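Local coordinates for protein integrase (Enterobacteria phage lambda, PDB 1AE9) that cuts and rejoins DNA through its catalytic domain, a site-specific tyrosine recombinase that integrates the phage genome into the host's and, with excisionase, excises it, at residues T33-G38 and L53-S58; V62-P67 and E173-E178; L25-A30 and P129-L134. One frame throughout, in Å; residues are numbered along the deposited sequence.

Contact 1 (T33-G38 and L53-S58)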
loop_
_atom_site.group_PDB
_atom_site.type_symbol
_atom_site.label_atom_id
_atom_site.label_comp_id
_atom_site.label_asym_id
_atom_site.label_seq_id
_atom_site.Cartn_x
_atom_site.Cartn_y
_atom_site.Cartn_z
ATOM N N THR A 33 3.190 -22.640 -7.510
ATOM C CA THR A 33 2.463 -22.877 -6.257
ATOM C C THR A 33 0.995 -22.465 -6.361
ATOM O O THR A 33 0.171 -22.890 -5.549
ATOM C CB THR A 33 3.075 -22.132 -5.029
ATOM O OG1 THR A 33 2.843 -20.722 -5.149
ATOM C CG2 THR A 33 4.570 -22.401 -4.896
ATOM N N GLY A 34 0.679 -21.612 -7.335
ATOM C CA GLY A 34 -0.686 -21.140 -7.513
ATOM C C GLY A 34 -1.230 -20.267 -6.382
ATOM O O GLY A 34 -2.438 -19.994 -6.335
ATOM N N GLN A 35 -0.355 -19.793 -5.491
ATOM C CA GLN A 35 -0.790 -18.974 -4.359
ATOM C C GLN A 35 -0.943 -17.482 -4.659
ATOM O O GLN A 35 -0.250 -16.933 -5.522
ATOM C CB GLN A 35 0.144 -19.191 -3.163
ATOM C CG GLN A 35 0.198 -20.649 -2.674
ATOM C CD GLN A 35 -1.189 -21.261 -2.495
ATOM O OE1 GLN A 35 -1.999 -20.790 -1.686
ATOM N NE2 GLN A 35 -1.481 -22.294 -3.271
ATOM N N ARG A 36 -1.885 -16.838 -3.972
ATOM C CA ARG A 36 -2.131 -15.410 -4.145
ATOM C C ARG A 36 -0.848 -14.667 -3.786
ATOM O O ARG A 36 -0.088 -15.127 -2.927
ATOM C CB ARG A 36 -3.257 -14.950 -3.227
ATOM C CG ARG A 36 -4.618 -15.574 -3.525
ATOM C CD ARG A 36 -5.679 -14.950 -2.636
ATOM N NE ARG A 36 -7.011 -15.523 -2.822
ATOM C CZ ARG A 36 -7.415 -16.679 -2.304
ATOM N NH1 ARG A 36 -6.593 -17.420 -1.565
ATOM N NH2 ARG A 36 -8.664 -17.083 -2.495
ATOM N N VAL A 37 -0.627 -13.506 -4.406
ATOM C CA VAL A 37 0.582 -12.722 -4.171
ATOM C C VAL A 37 0.805 -12.369 -2.693
ATOM O O VAL A 37 1.949 -12.417 -2.207
ATOM C CB VAL A 37 0.655 -11.463 -5.099
ATOM C CG1 VAL A 37 -0.471 -10.480 -4.790
ATOM C CG2 VAL A 37 2.035 -10.797 -4.990
ATOM N N GLY A 38 -0.284 -12.095 -1.968
ATOM C CA GLY A 38 -0.176 -11.779 -0.551
ATOM C C GLY A 38 0.478 -12.930 0.186
ATOM O O GLY A 38 1.352 -12.731 1.035
ATOM N N LEU A 53 5.828 -27.301 1.698
ATOM C CA LEU A 53 5.720 -25.874 1.995
ATOM C C LEU A 53 4.322 -25.661 2.566
ATOM O O LEU A 53 3.319 -25.858 1.875
ATOM C CB LEU A 53 5.921 -25.034 0.725
ATOM C CG LEU A 53 5.569 -23.539 0.769
ATOM C CD1 LEU A 53 6.403 -22.796 1.797
ATOM C CD2 LEU A 53 5.763 -22.933 -0.602
ATOM N N TYR A 54 4.266 -25.334 3.853
ATOM C CA TYR A 54 3.004 -25.114 4.557
ATOM C C TYR A 54 2.506 -23.698 4.351
ATOM O O TYR A 54 3.217 -22.740 4.630
ATOM C CB TYR A 54 3.169 -25.420 6.052
ATOM C CG TYR A 54 3.319 -26.897 6.327
ATOM C CD1 TYR A 54 4.524 -27.551 6.091
ATOM C CD2 TYR A 54 2.232 -27.654 6.753
ATOM C CE1 TYR A 54 4.643 -28.924 6.262
ATOM C CE2 TYR A 54 2.339 -29.026 6.929
ATOM C CZ TYR A 54 3.545 -29.654 6.679
ATOM O OH TYR A 54 3.640 -31.017 6.830
ATOM N N VAL A 55 1.271 -23.575 3.884
ATOM C CA VAL A 55 0.686 -22.276 3.614
ATOM C C VAL A 55 -0.698 -22.099 4.219
ATOM O O VAL A 55 -1.590 -22.931 4.006
ATOM C CB VAL A 55 0.553 -22.050 2.070
ATOM C CG1 VAL A 55 -0.241 -20.782 1.767
ATOM C CG2 VAL A 55 1.933 -21.984 1.419
ATOM N N GLU A 56 -0.862 -21.056 5.025
ATOM C CA GLU A 56 -2.181 -20.739 5.549
ATOM C C GLU A 56 -2.546 -19.470 4.805
ATOM O O GLU A 56 -1.924 -18.422 4.996
ATOM C CB GLU A 56 -2.215 -20.457 7.044
ATOM C CG GLU A 56 -3.635 -20.041 7.439
ATOM C CD GLU A 56 -3.843 -19.821 8.918
ATOM O OE1 GLU A 56 -2.973 -20.205 9.721
ATOM O OE2 GLU A 56 -4.899 -19.262 9.274
ATOM N N GLN A 57 -3.526 -19.568 3.925
ATOM C CA GLN A 57 -3.932 -18.426 3.141
ATOM C C GLN A 57 -4.464 -17.325 4.041
ATOM O O GLN A 57 -5.379 -17.542 4.843
ATOM C CB GLN A 57 -4.943 -18.863 2.091
ATOM C CG GLN A 57 -4.396 -20.001 1.210
ATOM C CD GLN A 57 -5.299 -20.335 0.053
ATOM O OE1 GLN A 57 -6.484 -19.999 0.059
ATOM N NE2 GLN A 57 -4.742 -20.973 -0.965
ATOM N N SER A 58 -3.867 -16.144 3.899
ATOM C CA SER A 58 -4.200 -14.962 4.687
ATOM C C SER A 58 -5.667 -14.559 4.616
ATOM O O SER A 58 -6.283 -14.236 5.633
ATOM C CB SER A 58 -3.324 -13.776 4.246
ATOM O OG SER A 58 -1.942 -14.039 4.444
HETATM O O HOH W 1 -8.940 -19.815 -1.659
#

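Contact 2 (V62-P67 and E173-E178)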
loop_
_atom_site.group_PDB
_atom_site.type_symbol
_atom_site.label_atom_id
_atom_site.label_comp_id
_atom_site.label_asym_id
_atom_site.label_seq_id
_atom_site.Cartn_x
_atom_site.Cartn_y
_atom_site.Cartn_z
ATOM N N VAL A 62 -7.481 -21.061 4.651
ATOM C CA VAL A 62 -7.267 -22.422 4.151
ATOM C C VAL A 62 -5.816 -22.821 4.388
ATOM O O VAL A 62 -4.901 -22.078 4.044
ATOM C CB VAL A 62 -7.614 -22.522 2.643
ATOM C CG1 VAL A 62 -7.228 -23.889 2.071
ATOM C CG2 VAL A 62 -9.089 -22.276 2.448
ATOM N N LYS A 63 -5.615 -23.981 5.004
ATOM C CA LYS A 63 -4.278 -24.488 5.314
ATOM C C LYS A 63 -3.896 -25.680 4.432
ATOM O O LYS A 63 -4.494 -26.753 4.541
ATOM C CB LYS A 63 -4.203 -24.886 6.792
ATOM C CG LYS A 63 -4.131 -23.707 7.739
ATOM C CD LYS A 63 -4.176 -24.134 9.195
ATOM C CE LYS A 63 -5.557 -24.629 9.567
ATOM N NZ LYS A 63 -6.602 -23.614 9.250
ATOM N N ILE A 64 -2.875 -25.506 3.595
ATOM C CA ILE A 64 -2.437 -26.570 2.693
ATOM C C ILE A 64 -0.946 -26.852 2.789
ATOM O O ILE A 64 -0.157 -25.974 3.140
ATOM C CB ILE A 64 -2.776 -26.233 1.216
ATOM C CG1 ILE A 64 -2.094 -24.930 0.791
ATOM C CG2 ILE A 64 -4.277 -26.091 1.032
ATOM C CD1 ILE A 64 -2.366 -24.550 -0.646
ATOM N N ALA A 65 -0.566 -28.092 2.502
ATOM C CA ALA A 65 0.836 -28.494 2.521
ATOM C C ALA A 65 1.186 -28.795 1.063
ATOM O O ALA A 65 0.671 -29.757 0.482
ATOM C CB ALA A 65 1.024 -29.736 3.395
ATOM N N ILE A 66 2.020 -27.944 0.466
ATOM C CA ILE A 66 2.402 -28.084 -0.939
ATOM C C ILE A 66 3.702 -28.864 -1.124
ATOM O O ILE A 66 4.743 -28.485 -0.586
ATOM C CB ILE A 66 2.551 -26.688 -1.629
ATOM C CG1 ILE A 66 1.328 -25.807 -1.335
ATOM C CG2 ILE A 66 2.685 -26.862 -3.140
ATOM C CD1 ILE A 66 1.442 -24.383 -1.875
ATOM N N PRO A 67 3.657 -29.974 -1.880
ATOM C CA PRO A 67 4.880 -30.753 -2.087
ATOM C C PRO A 67 5.843 -29.964 -2.963
ATOM O O PRO A 67 5.454 -29.469 -4.027
ATOM C CB PRO A 67 4.365 -32.023 -2.773
ATOM C CG PRO A 67 3.165 -31.543 -3.537
ATOM C CD PRO A 67 2.504 -30.594 -2.562
ATOM N N GLU A 173 -5.150 -28.454 11.505
ATOM C CA GLU A 173 -5.244 -29.491 10.491
ATOM C C GLU A 173 -4.870 -28.940 9.117
ATOM O O GLU A 173 -5.385 -27.903 8.691
ATOM C CB GLU A 173 -6.654 -30.079 10.455
ATOM C CG GLU A 173 -6.807 -31.209 9.443
ATOM C CD GLU A 173 -8.097 -31.991 9.610
ATOM O OE1 GLU A 173 -9.169 -31.470 9.225
ATOM O OE2 GLU A 173 -8.035 -33.135 10.118
ATOM N N TRP A 174 -3.978 -29.645 8.429
ATOM C CA TRP A 174 -3.519 -29.241 7.107
ATOM C C TRP A 174 -3.955 -30.199 6.001
ATOM O O TRP A 174 -3.970 -31.421 6.179
ATOM C CB TRP A 174 -1.993 -29.126 7.094
ATOM C CG TRP A 174 -1.463 -28.088 8.022
ATOM C CD1 TRP A 174 -1.321 -28.192 9.376
ATOM C CD2 TRP A 174 -1.016 -26.777 7.671
ATOM N NE1 TRP A 174 -0.816 -27.026 9.890
ATOM C CE2 TRP A 174 -0.618 -26.139 8.867
ATOM C CE3 TRP A 174 -0.913 -26.078 6.464
ATOM C CZ2 TRP A 174 -0.124 -24.830 8.889
ATOM C CZ3 TRP A 174 -0.423 -24.780 6.485
ATOM C CH2 TRP A 174 -0.034 -24.170 7.691
ATOM N N ASP A 175 -4.305 -29.631 4.855
ATOM C CA ASP A 175 -4.718 -30.399 3.688
ATOM C C ASP A 175 -3.437 -30.707 2.885
ATOM O O ASP A 175 -2.768 -29.796 2.394
ATOM C CB ASP A 175 -5.712 -29.557 2.873
ATOM C CG ASP A 175 -6.299 -30.299 1.685
ATOM O OD1 ASP A 175 -6.691 -31.475 1.838
ATOM O OD2 ASP A 175 -6.394 -29.690 0.595
ATOM N N LYS A 176 -3.064 -31.983 2.821
ATOM C CA LYS A 176 -1.861 -32.422 2.101
ATOM C C LYS A 176 -2.146 -32.498 0.596
ATOM O O LYS A 176 -3.128 -33.121 0.187
ATOM C CB LYS A 176 -1.446 -33.813 2.595
ATOM C CG LYS A 176 0.027 -34.182 2.421
ATOM C CD LYS A 176 0.836 -33.821 3.674
ATOM C CE LYS A 176 2.100 -34.676 3.807
ATOM N NZ LYS A 176 2.847 -34.387 5.069
ATOM N N ILE A 177 -1.325 -31.841 -0.220
ATOM C CA ILE A 177 -1.515 -31.876 -1.672
ATOM C C ILE A 177 -0.754 -33.088 -2.209
ATOM O O ILE A 177 0.402 -33.329 -1.837
ATOM C CB ILE A 177 -1.013 -30.578 -2.372
ATOM C CG1 ILE A 177 -1.732 -29.346 -1.812
ATOM C CG2 ILE A 177 -1.264 -30.653 -3.874
ATOM C CD1 ILE A 177 -3.233 -29.322 -2.071
ATOM N N GLU A 178 -1.423 -33.863 -3.058
ATOM C CA GLU A 178 -0.832 -35.070 -3.627
ATOM C C GLU A 178 -0.659 -35.018 -5.140
ATOM O O GLU A 178 -1.323 -34.232 -5.819
ATOM C CB GLU A 178 -1.674 -36.292 -3.255
ATOM C CG GLU A 178 -1.845 -36.485 -1.762
ATOM C CD GLU A 178 -2.357 -37.867 -1.400
ATOM O OE1 GLU A 178 -3.592 -38.080 -1.416
ATOM O OE2 GLU A 178 -1.513 -38.738 -1.093
#

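Contact 3 (L25-A30 and P129-L134)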
loop_
_atom_site.group_PDB
_atom_site.type_symbol
_atom_site.label_atom_id
_atom_site.label_comp_id
_atom_site.label_asym_id
_atom_site.label_seq_id
_atom_site.Cartn_x
_atom_site.Cartn_y
_atom_site.Cartn_z
ATOM N N LEU A 25 11.816 -14.745 -10.084
ATOM C CA LEU A 25 11.626 -15.788 -9.083
ATOM C C LEU A 25 10.215 -15.749 -8.496
ATOM O O LEU A 25 9.598 -16.795 -8.283
ATOM C CB LEU A 25 12.695 -15.674 -7.994
ATOM C CG LEU A 25 14.111 -15.928 -8.531
ATOM C CD1 LEU A 25 15.163 -15.525 -7.501
ATOM C CD2 LEU A 25 14.266 -17.395 -8.921
ATOM N N ALA A 26 9.692 -14.548 -8.261
ATOM C CA ALA A 26 8.337 -14.418 -7.736
ATOM C C ALA A 26 7.342 -14.922 -8.792
ATOM O O ALA A 26 6.346 -15.570 -8.450
ATOM C CB ALA A 26 8.041 -12.976 -7.370
ATOM N N MET A 27 7.627 -14.642 -10.069
ATOM C CA MET A 27 6.767 -15.091 -11.177
ATOM C C MET A 27 6.715 -16.619 -11.219
ATOM O O MET A 27 5.633 -17.216 -11.301
ATOM C CB MET A 27 7.262 -14.553 -12.527
ATOM C CG MET A 27 6.924 -13.083 -12.779
ATOM S SD MET A 27 7.686 -12.394 -14.260
ATOM C CE MET A 27 6.793 -13.350 -15.542
ATOM N N GLU A 28 7.882 -17.248 -11.131
ATOM C CA GLU A 28 7.954 -18.703 -11.151
ATOM C C GLU A 28 7.218 -19.309 -9.960
ATOM O O GLU A 28 6.434 -20.251 -10.116
ATOM C CB GLU A 28 9.404 -19.162 -11.145
ATOM C CG GLU A 28 10.134 -18.881 -12.436
ATOM C CD GLU A 28 11.587 -19.316 -12.400
ATOM O OE1 GLU A 28 12.093 -19.669 -11.314
ATOM O OE2 GLU A 28 12.235 -19.291 -13.467
ATOM N N LEU A 29 7.443 -18.745 -8.777
ATOM C CA LEU A 29 6.807 -19.243 -7.565
ATOM C C LEU A 29 5.281 -19.089 -7.628
ATOM O O LEU A 29 4.541 -19.949 -7.157
ATOM C CB LEU A 29 7.394 -18.534 -6.340
ATOM C CG LEU A 29 7.481 -19.342 -5.042
ATOM C CD1 LEU A 29 8.413 -20.543 -5.230
ATOM C CD2 LEU A 29 7.994 -18.451 -3.914
ATOM N N ALA A 30 4.806 -18.016 -8.247
ATOM C CA ALA A 30 3.375 -17.780 -8.377
ATOM C C ALA A 30 2.709 -18.843 -9.252
ATOM O O ALA A 30 1.610 -19.312 -8.938
ATOM C CB ALA A 30 3.125 -16.400 -8.964
ATOM N N PRO A 129 -3.347 -8.013 -18.088
ATOM C CA PRO A 129 -3.280 -8.895 -16.919
ATOM C C PRO A 129 -2.291 -8.357 -15.884
ATOM O O PRO A 129 -1.295 -7.731 -16.238
ATOM C CB PRO A 129 -2.806 -10.222 -17.521
ATOM C CG PRO A 129 -1.963 -9.786 -18.671
ATOM C CD PRO A 129 -2.777 -8.667 -19.276
ATOM N N THR A 130 -2.609 -8.555 -14.610
ATOM C CA THR A 130 -1.759 -8.115 -13.514
ATOM C C THR A 130 -1.035 -9.336 -12.948
ATOM O O THR A 130 -1.201 -10.451 -13.456
ATOM C CB THR A 130 -2.594 -7.459 -12.397
ATOM O OG1 THR A 130 -3.445 -8.437 -11.791
ATOM C CG2 THR A 130 -3.455 -6.335 -12.962
ATOM N N PHE A 131 -0.245 -9.145 -11.892
ATOM C CA PHE A 131 0.461 -10.269 -11.293
ATOM C C PHE A 131 -0.547 -11.323 -10.831
ATOM O O PHE A 131 -0.262 -12.521 -10.875
ATOM C CB PHE A 131 1.330 -9.815 -10.116
ATOM C CG PHE A 131 2.275 -10.875 -9.615
ATOM C CD1 PHE A 131 1.881 -11.766 -8.620
ATOM C CD2 PHE A 131 3.561 -10.983 -10.137
ATOM C CE1 PHE A 131 2.749 -12.747 -8.150
ATOM C CE2 PHE A 131 4.444 -11.968 -9.670
ATOM C CZ PHE A 131 4.035 -12.849 -8.677
ATOM N N HIS A 132 -1.732 -10.884 -10.408
ATOM C CA HIS A 132 -2.754 -11.826 -9.968
ATOM C C HIS A 132 -3.128 -12.839 -11.059
ATOM O O HIS A 132 -3.517 -13.969 -10.759
ATOM C CB HIS A 132 -4.025 -11.116 -9.494
ATOM C CG HIS A 132 -5.134 -12.064 -9.140
ATOM N ND1 HIS A 132 -6.184 -12.337 -9.994
ATOM C CD2 HIS A 132 -5.312 -12.868 -8.061
ATOM C CE1 HIS A 132 -6.956 -13.271 -9.462
ATOM N NE2 HIS A 132 -6.447 -13.611 -8.290
ATOM N N GLU A 133 -3.004 -12.452 -12.322
ATOM C CA GLU A 133 -3.357 -13.365 -13.400
ATOM C C GLU A 133 -2.482 -14.612 -13.459
ATOM O O GLU A 133 -2.841 -15.597 -14.117
ATOM C CB GLU A 133 -3.400 -12.634 -14.745
ATOM C CG GLU A 133 -4.772 -12.018 -15.052
ATOM C CD GLU A 133 -5.348 -11.212 -13.887
ATOM O OE1 GLU A 133 -4.865 -10.090 -13.639
ATOM O OE2 GLU A 133 -6.289 -11.695 -13.213
ATOM N N LEU A 134 -1.367 -14.594 -12.733
ATOM C CA LEU A 134 -0.459 -15.738 -12.696
ATOM C C LEU A 134 -1.089 -16.909 -11.935
ATOM O O LEU A 134 -0.723 -18.060 -12.154
ATOM C CB LEU A 134 0.887 -15.340 -12.067
ATOM C CG LEU A 134 1.732 -14.373 -12.903
ATOM C CD1 LEU A 134 2.961 -13.950 -12.134
ATOM C CD2 LEU A 134 2.129 -15.037 -14.207
#

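Contact 1 (T33-G38 and L53-S58)
Gln-35 and Arg-36 meet Gln-57 where the turn between helices 21-33 and 37-42 runs alongside strand 52-56 and the residues that follow it. The parts in contact point nearly the same way, 22° apart end to end, yet the backbones stay well separated: the CA atoms of Arg-36 and Gln-57 are 8.1 Å apart. Polar side chains bridge this gap. Gln-57 reaches out with its chain extended beyond CG, and both ends of its amide are used. Gln-57 NE2 donates to Gln-35 OE1 (2.8 Å), in the carbonyl plane and on a lone pair. Gln-57 OE1 accepts from Arg-36 NH1 at 3.0 Å; the acceptor lies in the guanidinium plane, but the donor stands above the carbonyl plane, the two flat groups being perpendicular. Thr-60 OG1 also bonds to this oxygen, and a water that accepts from Arg-36 NH2 lies within hydrogen-bonding distance of it. The bend of Gln-35 at chi2 (-48°) folds its amide back over the turn, so that Gln-35 NE2 donates to Thr-33 O at 2.9 Å while OE1 faces Gln-57. Gln-35 NE2 also bonds to Leu-154 O, and Gln-57 NE2 to Leu-155 O. Arg-36 is a predicted active-site residue of this tyrosine recombinase domain, beside Arg-135 and Lys-59. Gln-57, itself held by Gln-35, probably helps to orient the guanidinium, consistent with a second-shell role.

Contact 2 (V62-P67 and E173-E178)
Ile-64 and Ala-65 pair with Asp-175 and Lys-176 as parallel neighbours, and the strand axes are 41° apart. Backbone bonds come first: Asp-175 N donates to Lys-63 O (2.9 Å), Ala-65 N to Asp-175 O (2.8 Å) and Ile-177 N to Ala-65 O (3.0 Å). Asp-175 thus uses its N-H and its C=O on residues two apart, as parallel pairing requires, and Ile-64 CA adds a C-H...O contact to the same carbonyl oxygen. The aromatic contact is a CH-pi interaction: Lys-63 CB sits over one face of the Trp-174 indole, 3.8 Å from the centroid of its six-membered ring, with CG and CD continuing across that face. Ile-64 O approaches the same ring at its edge, 3.4 Å from Trp-174 CE3. Tyr-54 of strand 52-56 packs edge-to-face with the indole. Apolar contacts close the other end, where Pro-67 CD meets Ile-177 CB at 3.5 Å; Ile-177 O, buried here, has no partner in the model. Phe-150 and His-153 of helix 148-155 also touch Ile-177. On the face carrying Ala-65, its CB touches Lys-176 CD, and Lys-176 makes a cation-pi contact with Tyr-52. Three main-chain bonds thus tie the C-terminal segment into the sheet of the catalytic domain, while the aliphatic chain of Lys-63, rather than its charge, meets the indole, NZ turning to Gly-61 O in a weak hydrogen bond.

Contact 3 (L25-A30 and P129-L134)
Phe-131 projects its ring at helix 21-33 with the CZ corner leading. CG lies anti to the backbone N (chi1 -169°), which carries the ring out to the helix, and Phe-131 CZ comes within 3.6 Å of Ala-26 O at the ring edge. Ala-30 CB approaches obliquely, 3.7 Å from Phe-131 CZ, while Met-27 CG is 4.1 Å from Phe-131 CE2. Leu-134 stands over one ring face, its CD1 offset toward the rim. Leu-134 CD1 also lies 4.1 Å from Met-27 CG, and Leu-134 CB meets Ala-30 CB at 4.0 Å. This buried contact packs helix 21-33 against the turn that leads into helix 133-145 and Leu-134 within it, in the tyrosine recombinase domain, with Phe-113 of helix 106-120 meeting the Phe-131 ring edge-to-face. A capping box between Thr-130 and Glu-133 shapes that turn: Thr-130 N donates to Glu-133 OE1 at 2.9 Å, along its anti lone pair, and Thr-130 OG1 accepts a weak bond from His-132 N. Glu-133 OE1 also accepts from Thr-130 OG1 and forms a salt bridge with Arg-1. Glu-133 OE2 accepts a hydrogen bond from ND1 of His-132, a predicted active-site residue, at 3.3 Å and from above the carboxylate plane.

In the fold
Contacts 1 and 2 share one mixed sheet, in which strands 52-56 and 63-67 are antiparallel neighbours; their centres lie about 10 Å apart, and Leu-53 N comes to 2.8 Å from Ile-66 O, a probable hydrogen bond. Contact 3 sits in the helical part, its centre about 12 Å from that of contact 1, and meets it where Val-37 CB packs 3.7 Å from Phe-131 CD1. Contacts 2 and 3 do not touch, with centres about 21 Å apart. The two turns that precede helices 37-42 and 133-145 supply predicted active-site residues: Arg-36 and His-132. Near contact 2, the Glu-173 side chain is about 3 Å from that of Phe-166, which occupies the position of the nucleophilic tyrosine in this altered chain.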